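Glycerate dehydrogenase related protein (Thermoplasma acidophilum, PDB 3GVX) probably acts as an NAD(P)H-dependent reductase of 2-oxoacids such as glyoxylate and hydroxypyruvate, a member of the D-isomer specific 2-hydroxyacid dehydrogenase family. Local coordinates at residues G67-E70 against N71-L74. Sequence-based numbering, arbitrary orientation.
Sequences GIPE and NVVL
Ile68 packs across the turn against both Val72 and Leu74. From its CB two branches part. CG2 meets Val72, lying 3.6 Å from Val72 CB and equally near Val72 O, with Val72 CG1 a little farther off. The other branch runs through CG1, beside the backbone N (chi1 -65°), and on in an extended chain (chi2 -177°) to CD1, which settles against Leu74, 3.9 Å from Leu74 CD2 and near Leu74 CB and CD1. Replacing Ile68 with an alanine would remove both branches and would probably leave a gap beside Val72 CB and Leu74 CD2 where they now pack. The reversal itself is a type I beta turn from Pro69 to Val72, closed by the hydrogen bond from Val72 N to Pro69 O, 3.0 Å. Beside this bond Val72 CG2 lies alongside the proline ring, 4.1 Å from Pro69 CB, and Asn71 OD1 approaches the same CB. The turn leads into strand 73-75, an outermost strand of the five-stranded parallel sheet, which is separate from the seven-stranded Rossmann-type sheet and probably belongs to the substrate-binding domain; Val73 pairs through its backbone with Lys51 and Ile53, and Ile53 of neighbouring strand 52-55 also meets the side chains of Ile68, Val72 and Leu74.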
loop_
_atom_site.group_PDB
_atom_site.type_symbol
_atom_site.label_atom_id
_atom_site.label_comp_id
_atom_site.label_asym_id
_atom_site.label_seq_id
_atom_site.Cartn_x
_atom_site.Cartn_y
_atom_site.Cartn_z
ATOM N N GLY B 67 12.710 28.109 28.009
ATOM C CA GLY B 67 14.060 28.134 28.530
ATOM C C GLY B 67 15.142 27.844 27.505
ATOM O O GLY B 67 16.320 27.850 27.831
ATOM N N ILE B 68 14.767 27.609 26.256
ATOM C CA ILE B 68 15.794 27.314 25.273
ATOM C C ILE B 68 16.330 28.578 24.605
ATOM O O ILE B 68 15.592 29.332 23.990
ATOM C CB ILE B 68 15.290 26.309 24.205
ATOM C CG1 ILE B 68 15.006 24.968 24.889
ATOM C CG2 ILE B 68 16.312 26.163 23.099
ATOM C CD1 ILE B 68 14.571 23.843 23.958
ATOM N N PRO B 69 17.640 28.812 24.726
ATOM C CA PRO B 69 18.281 29.987 24.134
ATOM C C PRO B 69 17.976 30.135 22.638
ATOM O O PRO B 69 17.821 29.153 21.912
ATOM C CB PRO B 69 19.765 29.755 24.411
ATOM C CG PRO B 69 19.742 28.906 25.647
ATOM C CD PRO B 69 18.638 27.937 25.355
ATOM N N GLU B 70 17.886 31.383 22.199
ATOM C CA GLU B 70 17.588 31.724 20.814
ATOM C C GLU B 70 18.376 31.003 19.718
ATOM O O GLU B 70 17.822 30.698 18.673
ATOM C CB GLU B 70 17.748 33.234 20.619
ATOM C CG GLU B 70 17.498 33.727 19.213
ATOM C CD GLU B 70 16.021 33.623 18.781
ATOM O OE1 GLU B 70 15.129 33.396 19.626
ATOM O OE2 GLU B 70 15.740 33.780 17.579
ATOM N N ASN B 71 19.657 30.731 19.943
ATOM C CA ASN B 71 20.470 30.066 18.922
ATOM C C ASN B 71 20.318 28.549 18.837
ATOM O O ASN B 71 20.792 27.925 17.892
ATOM C CB ASN B 71 21.940 30.385 19.139
ATOM C CG ASN B 71 22.430 29.922 20.490
ATOM O OD1 ASN B 71 21.982 30.406 21.532
ATOM N ND2 ASN B 71 23.340 28.963 20.481
ATOM N N VAL B 72 19.661 27.968 19.835
ATOM C CA VAL B 72 19.471 26.522 19.904
ATOM C C VAL B 72 18.173 26.061 19.260
ATOM O O VAL B 72 17.078 26.482 19.638
ATOM C CB VAL B 72 19.502 26.025 21.376
ATOM C CG1 VAL B 72 19.443 24.497 21.415
ATOM C CG2 VAL B 72 20.760 26.558 22.082
ATOM N N VAL B 73 18.306 25.181 18.285
ATOM C CA VAL B 73 17.152 24.668 17.581
ATOM C C VAL B 73 16.565 23.434 18.252
ATOM O O VAL B 73 17.263 22.453 18.523
ATOM C CB VAL B 73 17.516 24.352 16.115
ATOM C CG1 VAL B 73 16.353 23.642 15.419
ATOM C CG2 VAL B 73 17.889 25.654 15.392
ATOM N N LEU B 74 15.270 23.497 18.531
ATOM C CA LEU B 74 14.572 22.383 19.147
ATOM C C LEU B 74 13.784 21.643 18.075
ATOM O O LEU B 74 12.950 22.233 17.390
ATOM C CB LEU B 74 13.597 22.870 20.224
ATOM C CG LEU B 74 12.686 21.794 20.842
ATOM C CD1 LEU B 74 13.503 20.773 21.645
ATOM C CD2 LEU B 74 11.630 22.484 21.722
#